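Local coordinates for hypothetical protein (Enterococcus faecalis, PDB 2OX7), which is of unknown function; it is a YopX-family protein, rich in beta strand, that assembles as four copies, at residues R8-Y13 against I137-E142; K74-V79 against V88-K93; F111-L116 against D129-I134; L116-V119 against S123-L126. One frame throughout, in Å; residues are numbered along the deposited sequence.

Contact 1. Residues R8-Y13 against I137-E142; sequences RAWDTY and IHENPE
W10 and H138 bring the two segments together, their CA atoms 7.0 Å apart, with no backbone hydrogen bond between them. R8-D11 is the end of strand 7-11, the middle strand of a three-stranded antiparallel sheet, while I137-E142 is the irregular tail that follows strand 131-136. The indole does nearly all the work on its side. Its CG lies anti to the backbone N (chi1 174°), which aims the ring across at the tail. H138 lays its CB over one face of that ring, 3.5 Å from the centroid of the five-membered ring and only 8° off its normal, a well-formed CH-pi contact. The imidazole of H138 continues past it as an offset stack on the five-membered ring of W10, the planes 13° apart and the centroids 4.7 Å. Further along, E139 CG meets the six-membered end of the indole, 3.3 Å from W10 CZ3. Its carboxylate is turned elsewhere, OE2 taking a hydrogen bond from N136, whose OD1 also accepts from the backbone N of H138, so N136 holds both residues of I137-E142 that touch the indole. M68 of strand 65-71 packs against W10 and H138, and M17 of strand 16-19 against W10 and E139. The contact is an offset aromatic stack at the surface, joining the loop after strand 131-136 to the three-stranded antiparallel sheet of strands 16-19, 7-11 and 65-71.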
loop_
_atom_site.group_PDB
_atom_site.type_symbol
_atom_site.label_atom_id
_atom_site.label_comp_id
_atom_site.label_asym_id
_atom_site.label_seq_id
_atom_site.Cartn_x
_atom_site.Cartn_y
_atom_site.Cartn_z
ATOM N N ARG A 8 -11.246 8.600 -20.593
ATOM C CA ARG A 8 -11.218 9.908 -21.283
ATOM C C ARG A 8 -9.931 9.970 -22.103
ATOM O O ARG A 8 -8.980 9.211 -21.858
ATOM C CB ARG A 8 -11.295 11.088 -20.305
ATOM C CG ARG A 8 -10.069 11.221 -19.429
ATOM C CD ARG A 8 -10.218 12.303 -18.385
ATOM N NE ARG A 8 -8.946 12.476 -17.656
ATOM C CZ ARG A 8 -8.794 13.307 -16.626
ATOM N NH1 ARG A 8 -9.841 13.991 -16.193
ATOM N NH2 ARG A 8 -7.611 13.407 -16.015
ATOM N N ALA A 9 -9.903 10.861 -23.097
ATOM C CA ALA A 9 -8.748 10.965 -23.984
ATOM C C ALA A 9 -8.406 12.412 -24.266
ATOM O O ALA A 9 -9.294 13.239 -24.478
ATOM C CB ALA A 9 -9.000 10.258 -25.292
ATOM N N TRP A 10 -7.123 12.713 -24.208
ATOM C CA TRP A 10 -6.636 14.045 -24.530
ATOM C C TRP A 10 -6.171 13.934 -25.957
ATOM O O TRP A 10 -5.339 13.086 -26.270
ATOM C CB TRP A 10 -5.465 14.410 -23.639
ATOM C CG TRP A 10 -4.796 15.722 -23.974
ATOM C CD1 TRP A 10 -3.508 15.892 -24.413
ATOM C CD2 TRP A 10 -5.360 17.029 -23.856
ATOM N NE1 TRP A 10 -3.243 17.229 -24.579
ATOM C CE2 TRP A 10 -4.359 17.950 -24.249
ATOM C CE3 TRP A 10 -6.608 17.517 -23.443
ATOM C CZ2 TRP A 10 -4.566 19.335 -24.244
ATOM C CZ3 TRP A 10 -6.831 18.881 -23.463
ATOM C CH2 TRP A 10 -5.800 19.785 -23.859
ATOM N N ASP A 11 -6.761 14.763 -26.817
ATOM C CA ASP A 11 -6.373 14.840 -28.232
ATOM C C ASP A 11 -5.272 15.877 -28.304
ATOM O O ASP A 11 -5.529 17.045 -28.076
ATOM C CB ASP A 11 -7.580 15.301 -29.038
ATOM C CG ASP A 11 -7.307 15.398 -30.543
ATOM O OD1 ASP A 11 -6.129 15.482 -30.971
ATOM O OD2 ASP A 11 -8.319 15.367 -31.282
ATOM N N THR A 12 -4.053 15.437 -28.584
ATOM C CA THR A 12 -2.883 16.309 -28.510
ATOM C C THR A 12 -2.600 16.989 -29.838
ATOM O O THR A 12 -1.501 17.506 -30.048
ATOM C CB THR A 12 -1.610 15.527 -28.168
ATOM O OG1 THR A 12 -1.136 14.867 -29.348
ATOM C CG2 THR A 12 -1.875 14.502 -27.099
ATOM N N TYR A 13 -3.569 16.952 -30.740
ATOM C CA TYR A 13 -3.453 17.677 -31.992
ATOM C C TYR A 13 -4.420 18.835 -31.902
ATOM O O TYR A 13 -4.041 19.985 -32.119
ATOM C CB TYR A 13 -3.755 16.763 -33.178
ATOM C CG TYR A 13 -3.900 17.488 -34.500
ATOM C CD1 TYR A 13 -2.776 17.919 -35.215
ATOM C CD2 TYR A 13 -5.160 17.745 -35.032
ATOM C CE1 TYR A 13 -2.909 18.590 -36.439
ATOM C CE2 TYR A 13 -5.303 18.408 -36.246
ATOM C CZ TYR A 13 -4.182 18.829 -36.941
ATOM O OH TYR A 13 -4.367 19.480 -38.144
ATOM N N ILE A 137 -3.055 17.282 -15.894
ATOM C CA ILE A 137 -1.725 17.554 -16.413
ATOM C C ILE A 137 -1.736 17.954 -17.888
ATOM O O ILE A 137 -0.778 18.562 -18.366
ATOM C CB ILE A 137 -0.764 16.328 -16.170
ATOM C CG1 ILE A 137 -1.289 15.097 -16.892
ATOM C CG2 ILE A 137 -0.607 16.098 -14.672
ATOM C CD1 ILE A 137 -0.313 13.894 -16.954
ATOM N N HIS A 138 -2.813 17.643 -18.608
ATOM C CA HIS A 138 -2.851 17.921 -20.048
ATOM C C HIS A 138 -3.463 19.274 -20.345
ATOM O O HIS A 138 -2.883 20.082 -21.122
ATOM C CB HIS A 138 -3.608 16.798 -20.768
ATOM C CG HIS A 138 -2.923 15.488 -20.672
ATOM N ND1 HIS A 138 -1.632 15.298 -21.126
ATOM C CD2 HIS A 138 -3.318 14.310 -20.149
ATOM C CE1 HIS A 138 -1.270 14.050 -20.893
ATOM N NE2 HIS A 138 -2.275 13.432 -20.300
ATOM N N GLU A 139 -4.628 19.532 -19.748
ATOM C CA GLU A 139 -5.334 20.787 -19.929
ATOM C C GLU A 139 -4.690 21.904 -19.162
ATOM O O GLU A 139 -4.878 23.072 -19.501
ATOM C CB GLU A 139 -6.801 20.684 -19.508
ATOM C CG GLU A 139 -7.635 19.842 -20.425
ATOM C CD GLU A 139 -9.088 19.865 -20.074
ATOM O OE1 GLU A 139 -9.849 20.565 -20.773
ATOM O OE2 GLU A 139 -9.484 19.178 -19.117
ATOM N N ASN A 140 -3.939 21.542 -18.119
ATOM C CA ASN A 140 -3.359 22.495 -17.180
ATOM C C ASN A 140 -1.889 22.172 -16.904
ATOM O O ASN A 140 -1.505 21.975 -15.747
ATOM C CB ASN A 140 -4.176 22.487 -15.886
ATOM C CG ASN A 140 -5.644 22.664 -16.149
ATOM O OD1 ASN A 140 -6.062 23.721 -16.642
ATOM N ND2 ASN A 140 -6.435 21.623 -15.898
ATOM N N PRO A 141 -1.069 22.136 -17.971
ATOM C CA PRO A 141 0.294 21.580 -17.984
ATOM C C PRO A 141 1.325 22.361 -17.168
ATOM O O PRO A 141 2.404 21.837 -16.891
ATOM C CB PRO A 141 0.662 21.588 -19.473
ATOM C CG PRO A 141 -0.136 22.709 -20.052
ATOM C CD PRO A 141 -1.443 22.694 -19.289
ATOM N N GLU A 142 0.991 23.588 -16.789
ATOM C CA GLU A 142 1.868 24.406 -15.953
ATOM C C GLU A 142 1.412 24.397 -14.507
ATOM O O GLU A 142 2.051 24.994 -13.652
ATOM C CB GLU A 142 1.870 25.864 -16.439
ATOM C CG GLU A 142 2.596 26.110 -17.751
ATOM C CD GLU A 142 2.366 27.525 -18.267
ATOM O OE1 GLU A 142 2.891 28.488 -17.642
ATOM O OE2 GLU A 142 1.650 27.666 -19.288
#

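Contact 2. Residues K74-V79 against V88-K93; sequences KDKNGV and VYDAPK
A salt bridge between K76 and D90 joins a type I beta turn, D75 to G78, to the end of strand 85-89 in the four-stranded antiparallel sheet. It lies at the surface, with 8.7 Å between the CA atoms of K76 and D90. The turn is closed by its own backbone bond, G78 N to D75 O at 2.8 Å, and D75 braces it from inside: OD1 accepts from V79 N at 3.0 Å, the donor standing 47° out of the carboxylate plane, and more weakly from N77 N. The other oxygen of D75, OD2, takes V133 N of strand 131-136, which ties the turn to the sheet. K76 occupies the second position of the turn and stretches away from it, its chain extended to the amine. D90 is at the centre of an inverse gamma turn just past the strand; its CG is anti to the backbone N (chi1 -175°), which carries the carboxylate out towards the K76 amine, the two side chains crossing at about a right angle. Both charged groups have a second partner: the amine also donates to the backbone O of D129, and D90 OD1 forms a salt bridge with R99. The carboxylate is thus shared between two cations, one on each oxygen, which would probably favour its ionised form. K76 NZ reaches D90 OD2 on its anti side, 22° out of the carboxylate plane, at 2.6 Å.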
loop_
_atom_site.group_PDB
_atom_site.type_symbol
_atom_site.label_atom_id
_atom_site.label_comp_id
_atom_site.label_asym_id
_atom_site.label_seq_id
_atom_site.Cartn_x
_atom_site.Cartn_y
_atom_site.Cartn_z
ATOM N N LYS A 74 -14.094 9.028 -5.959
ATOM C CA LYS A 74 -14.684 10.371 -6.104
ATOM C C LYS A 74 -13.957 11.391 -5.228
ATOM O O LYS A 74 -13.529 11.076 -4.100
ATOM C CB LYS A 74 -16.171 10.328 -5.731
ATOM C CG LYS A 74 -17.021 9.538 -6.762
ATOM C CD LYS A 74 -18.412 9.348 -6.133
ATOM C CE LYS A 74 -19.467 8.823 -7.086
ATOM N NZ LYS A 74 -18.977 7.664 -7.810
ATOM N N ASP A 75 -13.894 12.639 -5.684
ATOM C CA ASP A 75 -13.424 13.697 -4.783
ATOM C C ASP A 75 -14.533 14.209 -3.849
ATOM O O ASP A 75 -15.684 13.707 -3.872
ATOM C CB ASP A 75 -12.723 14.856 -5.539
ATOM C CG ASP A 75 -13.695 15.841 -6.207
ATOM O OD1 ASP A 75 -14.921 15.651 -6.085
ATOM O OD2 ASP A 75 -13.188 16.808 -6.884
ATOM N N LYS A 76 -14.186 15.218 -3.053
ATOM C CA LYS A 76 -15.098 15.820 -2.084
ATOM C C LYS A 76 -16.395 16.355 -2.720
ATOM O O LYS A 76 -17.431 16.437 -2.038
ATOM C CB LYS A 76 -14.356 16.960 -1.395
ATOM C CG LYS A 76 -14.953 17.455 -0.135
ATOM C CD LYS A 76 -14.141 18.702 0.259
ATOM C CE LYS A 76 -14.803 19.420 1.416
ATOM N NZ LYS A 76 -13.955 20.500 1.952
ATOM N N ASN A 77 -16.337 16.723 -4.000
ATOM C CA ASN A 77 -17.531 17.172 -4.733
ATOM C C ASN A 77 -18.244 16.049 -5.499
ATOM O O ASN A 77 -19.124 16.339 -6.331
ATOM C CB ASN A 77 -17.165 18.265 -5.724
ATOM C CG ASN A 77 -17.115 19.655 -5.112
ATOM O OD1 ASN A 77 -17.728 19.939 -4.070
ATOM N ND2 ASN A 77 -16.444 20.568 -5.831
ATOM N N GLY A 78 -17.875 14.787 -5.270
ATOM C CA GLY A 78 -18.470 13.685 -6.030
ATOM C C GLY A 78 -18.027 13.532 -7.461
ATOM O O GLY A 78 -18.619 12.743 -8.199
ATOM N N VAL A 79 -16.941 14.212 -7.817
ATOM C CA VAL A 79 -16.348 14.151 -9.161
ATOM C C VAL A 79 -15.449 12.920 -9.280
ATOM O O VAL A 79 -14.622 12.666 -8.394
ATOM C CB VAL A 79 -15.533 15.426 -9.468
ATOM C CG1 VAL A 79 -14.839 15.295 -10.823
ATOM C CG2 VAL A 79 -16.454 16.671 -9.460
ATOM N N VAL A 88 -6.013 18.803 -4.811
ATOM C CA VAL A 88 -5.512 19.628 -3.719
ATOM C C VAL A 88 -6.290 19.358 -2.459
ATOM O O VAL A 88 -7.485 19.059 -2.529
ATOM C CB VAL A 88 -5.603 21.139 -4.028
ATOM C CG1 VAL A 88 -4.588 21.477 -5.085
ATOM C CG2 VAL A 88 -7.032 21.543 -4.382
ATOM N N TYR A 89 -5.626 19.477 -1.321
ATOM C CA TYR A 89 -6.300 19.401 -0.026
ATOM C C TYR A 89 -7.085 20.691 0.249
ATOM O O TYR A 89 -6.532 21.816 0.180
ATOM C CB TYR A 89 -5.250 19.173 1.072
ATOM C CG TYR A 89 -5.880 18.902 2.405
ATOM C CD1 TYR A 89 -6.606 17.739 2.624
ATOM C CD2 TYR A 89 -5.720 19.800 3.460
ATOM C CE1 TYR A 89 -7.198 17.495 3.846
ATOM C CE2 TYR A 89 -6.302 19.564 4.682
ATOM C CZ TYR A 89 -7.010 18.388 4.883
ATOM O OH TYR A 89 -7.600 18.135 6.118
ATOM N N ASP A 90 -8.361 20.548 0.572
ATOM C CA ASP A 90 -9.284 21.677 0.544
ATOM C C ASP A 90 -9.274 22.430 1.893
ATOM O O ASP A 90 -10.304 22.642 2.529
ATOM C CB ASP A 90 -10.673 21.212 0.093
ATOM C CG ASP A 90 -11.660 22.361 -0.076
ATOM O OD1 ASP A 90 -11.211 23.453 -0.499
ATOM O OD2 ASP A 90 -12.878 22.164 0.197
ATOM N N ALA A 91 -8.071 22.800 2.326
ATOM C CA ALA A 91 -7.919 23.576 3.565
ATOM C C ALA A 91 -8.304 25.013 3.239
ATOM O O ALA A 91 -8.137 25.435 2.098
ATOM C CB ALA A 91 -6.493 23.481 4.071
ATOM N N PRO A 92 -8.783 25.787 4.243
ATOM C CA PRO A 92 -9.163 27.188 3.959
ATOM C C PRO A 92 -7.991 27.909 3.284
ATOM O O PRO A 92 -6.850 27.786 3.722
ATOM C CB PRO A 92 -9.407 27.769 5.355
ATOM C CG PRO A 92 -9.828 26.566 6.170
ATOM C CD PRO A 92 -8.953 25.451 5.670
ATOM N N LYS A 93 -8.274 28.606 2.195
ATOM C CA LYS A 93 -7.235 29.286 1.428
ATOM C C LYS A 93 -6.758 30.555 2.124
ATOM O O LYS A 93 -7.561 31.380 2.540
ATOM C CB LYS A 93 -7.793 29.680 0.053
ATOM C CG LYS A 93 -6.809 30.401 -0.871
ATOM C CD LYS A 93 -5.716 29.485 -1.393
ATOM C CE LYS A 93 -4.849 30.180 -2.433
ATOM N NZ LYS A 93 -4.075 31.348 -1.868
#

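Contact 3. Residues F111-L116 against D129-I134; sequences FFWEFL and DGYLVI
Ring against ring is the main interaction: the indole of W113 meets the phenol of Y131 at an oblique angle, planes 45° apart and six-membered centroids 4.7 Å apart. W113 CZ3 sits over the centre of one face of the Y131 ring, 3.7 Å above its plane, and approaches CD2 at the same distance, while CH2 faces CE2. The two side chains cross at about a right angle, and the touching is done by the far rim of the indole, CZ3 and CH2. W113 has CG wedged between its backbone N and carbonyl carbon (chi1 34°), an off-rotamer setting that swings the six-membered ring towards Y131.

The segments belong to strands 110-113 and 131-136, the two outermost strands of an antiparallel four-stranded sheet. Their nearest CA atoms, those of W113 and Y131, are 11.0 Å apart, so the large rings bridge across the intervening strands on one face of the sheet, where L87 of strand 85-89 touches both and I104 of strand 101-107 touches W113.

The aliphatic contact comes from L116, at the end of the type II turn that begins at W113. Arriving from the opposite direction to Y131, its CD2 comes 3.5 Å from Y131 OH and 3.9 Å from CZ. The same methyl lies over the centre of the W113 ring system, 3.4 Å above its plane, filling the angle between the two aromatics.

Polar bonds between the segments are absent. The indole N-H is spent on the backbone O of L118, which helps set how the ring is turned, while F120 meets W113 edge-to-face.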
loop_
_atom_site.group_PDB
_atom_site.type_symbol
_atom_site.label_atom_id
_atom_site.label_comp_id
_atom_site.label_asym_id
_atom_site.label_seq_id
_atom_site.Cartn_x
_atom_site.Cartn_y
_atom_site.Cartn_z
ATOM N N PHE A 111 -3.428 2.783 -8.315
ATOM C CA PHE A 111 -3.459 4.193 -8.519
ATOM C C PHE A 111 -2.904 4.871 -7.261
ATOM O O PHE A 111 -3.039 4.371 -6.122
ATOM C CB PHE A 111 -4.906 4.680 -8.757
ATOM C CG PHE A 111 -5.530 4.171 -10.039
ATOM C CD1 PHE A 111 -5.205 4.755 -11.272
ATOM C CD2 PHE A 111 -6.381 3.092 -10.027
ATOM C CE1 PHE A 111 -5.763 4.268 -12.435
ATOM C CE2 PHE A 111 -6.961 2.597 -11.188
ATOM C CZ PHE A 111 -6.655 3.175 -12.390
ATOM N N PHE A 112 -2.310 6.034 -7.448
ATOM C CA PHE A 112 -1.772 6.764 -6.314
ATOM C C PHE A 112 -1.620 8.234 -6.645
ATOM O O PHE A 112 -1.588 8.604 -7.820
ATOM C CB PHE A 112 -0.446 6.168 -5.890
ATOM C CG PHE A 112 0.596 6.276 -6.919
ATOM C CD1 PHE A 112 1.537 7.280 -6.820
ATOM C CD2 PHE A 112 0.665 5.344 -7.965
ATOM C CE1 PHE A 112 2.542 7.403 -7.784
ATOM C CE2 PHE A 112 1.649 5.464 -8.939
ATOM C CZ PHE A 112 2.574 6.510 -8.845
ATOM N N TRP A 113 -1.554 9.052 -5.597
ATOM C CA TRP A 113 -1.253 10.478 -5.740
ATOM C C TRP A 113 0.227 10.683 -5.518
ATOM O O TRP A 113 0.822 10.226 -4.531
ATOM C CB TRP A 113 -2.079 11.339 -4.788
ATOM C CG TRP A 113 -2.390 10.763 -3.461
ATOM C CD1 TRP A 113 -1.635 9.915 -2.720
ATOM C CD2 TRP A 113 -3.558 11.075 -2.678
ATOM N NE1 TRP A 113 -2.279 9.629 -1.521
ATOM C CE2 TRP A 113 -3.477 10.307 -1.483
ATOM C CE3 TRP A 113 -4.704 11.869 -2.918
ATOM C CZ2 TRP A 113 -4.472 10.367 -0.458
ATOM C CZ3 TRP A 113 -5.723 11.919 -1.900
ATOM C CH2 TRP A 113 -5.591 11.162 -0.689
ATOM N N GLU A 114 0.828 11.395 -6.458
ATOM C CA GLU A 114 2.280 11.549 -6.486
ATOM C C GLU A 114 2.773 12.492 -5.430
ATOM O O GLU A 114 2.226 13.575 -5.228
ATOM C CB GLU A 114 2.740 11.939 -7.903
ATOM C CG GLU A 114 2.702 10.763 -8.867
ATOM C CD GLU A 114 3.578 10.971 -10.125
ATOM O OE1 GLU A 114 3.676 12.113 -10.595
ATOM O OE2 GLU A 114 4.167 9.989 -10.650
ATOM N N PHE A 115 3.800 12.057 -4.697
ATOM C CA PHE A 115 4.458 12.901 -3.691
ATOM C C PHE A 115 3.550 13.166 -2.493
ATOM O O PHE A 115 3.491 14.283 -1.937
ATOM C CB PHE A 115 5.001 14.215 -4.317
ATOM C CG PHE A 115 5.588 14.029 -5.708
ATOM C CD1 PHE A 115 6.204 12.812 -6.075
ATOM C CD2 PHE A 115 5.518 15.056 -6.649
ATOM C CE1 PHE A 115 6.735 12.622 -7.357
ATOM C CE2 PHE A 115 6.045 14.883 -7.936
ATOM C CZ PHE A 115 6.654 13.657 -8.289
ATOM N N LEU A 116 2.778 12.147 -2.126
ATOM C CA LEU A 116 1.967 12.258 -0.927
ATOM C C LEU A 116 1.979 10.905 -0.231
ATOM O O LEU A 116 1.581 9.893 -0.819
ATOM C CB LEU A 116 0.532 12.725 -1.265
ATOM C CG LEU A 116 -0.446 12.976 -0.108
ATOM C CD1 LEU A 116 -0.040 14.061 0.858
ATOM C CD2 LEU A 116 -1.806 13.317 -0.687
ATOM N N ASP A 129 -10.440 17.816 5.786
ATOM C CA ASP A 129 -10.888 18.815 4.778
ATOM C C ASP A 129 -11.122 18.199 3.381
ATOM O O ASP A 129 -11.790 18.802 2.537
ATOM C CB ASP A 129 -9.939 20.030 4.673
ATOM C CG ASP A 129 -9.865 20.827 5.960
ATOM O OD1 ASP A 129 -10.867 20.889 6.698
ATOM O OD2 ASP A 129 -8.786 21.386 6.211
ATOM N N GLY A 130 -10.597 16.997 3.153
ATOM C CA GLY A 130 -10.888 16.316 1.887
ATOM C C GLY A 130 -10.082 16.917 0.735
ATOM O O GLY A 130 -9.410 17.942 0.909
ATOM N N TYR A 131 -10.133 16.254 -0.420
ATOM C CA TYR A 131 -9.359 16.650 -1.633
ATOM C C TYR A 131 -10.331 16.972 -2.754
ATOM O O TYR A 131 -11.413 16.341 -2.885
ATOM C CB TYR A 131 -8.387 15.532 -2.141
ATOM C CG TYR A 131 -7.206 15.395 -1.251
ATOM C CD1 TYR A 131 -6.003 16.024 -1.581
ATOM C CD2 TYR A 131 -7.306 14.741 -0.017
ATOM C CE1 TYR A 131 -4.908 15.949 -0.738
ATOM C CE2 TYR A 131 -6.192 14.656 0.845
ATOM C CZ TYR A 131 -5.010 15.275 0.478
ATOM O OH TYR A 131 -3.900 15.271 1.312
ATOM N N LEU A 132 -9.896 17.870 -3.621
ATOM C CA LEU A 132 -10.692 18.272 -4.774
ATOM C C LEU A 132 -9.860 18.199 -6.046
ATOM O O LEU A 132 -8.703 18.553 -6.018
ATOM C CB LEU A 132 -11.165 19.700 -4.560
ATOM C CG LEU A 132 -12.321 19.936 -3.570
ATOM C CD1 LEU A 132 -12.580 21.447 -3.424
ATOM C CD2 LEU A 132 -13.585 19.240 -4.094
ATOM N N VAL A 133 -10.470 17.758 -7.140
ATOM C CA VAL A 133 -9.812 17.781 -8.456
ATOM C C VAL A 133 -9.827 19.249 -8.941
ATOM O O VAL A 133 -10.902 19.836 -9.100
ATOM C CB VAL A 133 -10.586 16.998 -9.476
ATOM C CG1 VAL A 133 -9.897 17.106 -10.875
ATOM C CG2 VAL A 133 -10.626 15.502 -9.085
ATOM N N ILE A 134 -8.662 19.794 -9.240
ATOM C CA ILE A 134 -8.625 21.192 -9.707
ATOM C C ILE A 134 -8.034 21.363 -11.116
ATOM O O ILE A 134 -7.785 22.485 -11.563
ATOM C CB ILE A 134 -7.943 22.073 -8.705
ATOM C CG1 ILE A 134 -6.484 21.612 -8.457
ATOM C CG2 ILE A 134 -8.867 22.254 -7.493
ATOM C CD1 ILE A 134 -5.658 22.716 -7.875
#

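Contact 4. Residues L116-V119 against S123-L126; sequences LDLV and SNIL
N124 of helix 122-126 reaches to V119 in the loop before it. Its CB points towards L116-V119, and chi1 of -99° is well away from a staggered value, a strained setting that brings the amide alongside the loop backbone. From there ND2 donates to V119 O at 2.9 Å. The bond is fairly straight, 156° at the hydrogen. The donor lies in the carbonyl plane, on a lone pair of V119 O, and the acceptor is only 13° out of the amide plane of N124, which should restrict the amide's rotation. V119 CB passes 3.8 Å from N124 ND2. The CB of L118 touches the same nitrogen of N124 more loosely at 4.1 Å, while the rest of that side chain runs on to pack against Y131. The amide has further partners in other chains: ND2 also donates to D108 of the third subunit, which accepts from V119 N too, and OD1 has a weak hydrogen bond with S123 OG of the fourth subunit. One buried asparagine amide thus serves three chains. V119 meets its own counterpart V119 in that fourth subunit, where the two S123 hydroxyls also pair. This is a side-chain to backbone bridge that folds a loop back on the short helix following it, set where the third and fourth subunits both meet this chain.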
loop_
_atom_site.group_PDB
_atom_site.type_symbol
_atom_site.label_atom_id
_atom_site.label_comp_id
_atom_site.label_asym_id
_atom_site.label_seq_id
_atom_site.Cartn_x
_atom_site.Cartn_y
_atom_site.Cartn_z
ATOM N N LEU A 116 2.778 12.147 -2.126
ATOM C CA LEU A 116 1.967 12.258 -0.927
ATOM C C LEU A 116 1.979 10.905 -0.231
ATOM O O LEU A 116 1.581 9.893 -0.819
ATOM C CB LEU A 116 0.532 12.725 -1.265
ATOM C CG LEU A 116 -0.446 12.976 -0.108
ATOM C CD1 LEU A 116 -0.040 14.061 0.858
ATOM C CD2 LEU A 116 -1.806 13.317 -0.687
ATOM N N ASP A 117 2.427 10.931 1.016
ATOM C CA ASP A 117 2.648 9.743 1.827
ATOM C C ASP A 117 1.361 9.379 2.541
ATOM O O ASP A 117 1.307 9.387 3.787
ATOM C CB ASP A 117 3.686 10.030 2.912
ATOM C CG ASP A 117 5.124 10.092 2.381
ATOM O OD1 ASP A 117 5.384 9.807 1.176
ATOM O OD2 ASP A 117 6.003 10.401 3.225
ATOM N N LEU A 118 0.326 9.108 1.754
ATOM C CA LEU A 118 -0.983 8.688 2.294
ATOM C C LEU A 118 -1.444 7.584 1.383
ATOM O O LEU A 118 -1.146 7.584 0.196
ATOM C CB LEU A 118 -1.992 9.842 2.297
ATOM C CG LEU A 118 -2.029 10.905 3.415
ATOM C CD1 LEU A 118 -3.177 11.878 3.164
ATOM C CD2 LEU A 118 -2.144 10.262 4.820
ATOM N N VAL A 119 -2.164 6.628 1.929
ATOM C CA VAL A 119 -2.777 5.600 1.123
ATOM C C VAL A 119 -3.822 6.317 0.259
ATOM O O VAL A 119 -4.679 7.047 0.754
ATOM C CB VAL A 119 -3.454 4.550 2.044
ATOM C CG1 VAL A 119 -4.267 3.542 1.245
ATOM C CG2 VAL A 119 -2.371 3.804 2.942
ATOM N N SER A 123 -11.562 6.832 1.597
ATOM C CA SER A 123 -11.739 7.477 2.905
ATOM C C SER A 123 -10.648 8.547 3.123
ATOM O O SER A 123 -10.939 9.606 3.726
ATOM C CB SER A 123 -11.723 6.405 4.031
ATOM O OG SER A 123 -10.424 5.880 4.152
ATOM N N ASN A 124 -9.418 8.320 2.631
ATOM C CA ASN A 124 -8.390 9.367 2.739
ATOM C C ASN A 124 -8.670 10.591 1.863
ATOM O O ASN A 124 -8.346 11.756 2.225
ATOM C CB ASN A 124 -6.994 8.873 2.399
ATOM C CG ASN A 124 -6.179 8.556 3.650
ATOM O OD1 ASN A 124 -6.372 9.159 4.723
ATOM N ND2 ASN A 124 -5.224 7.638 3.489
ATOM N N ILE A 125 -9.290 10.336 0.728
ATOM C CA ILE A 125 -9.680 11.462 -0.153
ATOM C C ILE A 125 -10.673 12.396 0.565
ATOM O O ILE A 125 -10.663 13.611 0.372
ATOM C CB ILE A 125 -10.219 10.946 -1.512
ATOM C CG1 ILE A 125 -9.101 10.253 -2.332
ATOM C CG2 ILE A 125 -10.814 12.102 -2.347
ATOM C CD1 ILE A 125 -9.669 9.310 -3.386
ATOM N N LEU A 126 -11.534 11.815 1.412
ATOM C CA LEU A 126 -12.629 12.568 2.029
ATOM C C LEU A 126 -12.377 13.007 3.460
ATOM O O LEU A 126 -13.182 13.786 4.024
ATOM C CB LEU A 126 -13.920 11.744 1.929
ATOM C CG LEU A 126 -14.356 11.388 0.502
ATOM C CD1 LEU A 126 -15.654 10.512 0.505
ATOM C CD2 LEU A 126 -14.538 12.637 -0.414
#

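Contacts 2, 3 and 4 form one cluster, while contact 1 stands apart. Contacts 3 and 4 share L116 and have centres about 7 Å apart; Y131 N to I125 O, at 2.8 Å, ties strand 131-136 to the helix. Centre to centre, contact 2 lies about 9 Å from contact 3, joined by the backbone pair D90 N and G130 O, 2.8 Å apart, and about 12 Å from contact 4, where L126 and I125 pack on the turn at D75 and K76. The tail in contact 1 continues the last strand of contact 3. Even so, the centre of contact 1 is about 18 Å from that of contact 3 and about 25 Å from that of contact 4. Contacts 3 and 4 reach other subunits; contacts 1 and 2 touch none.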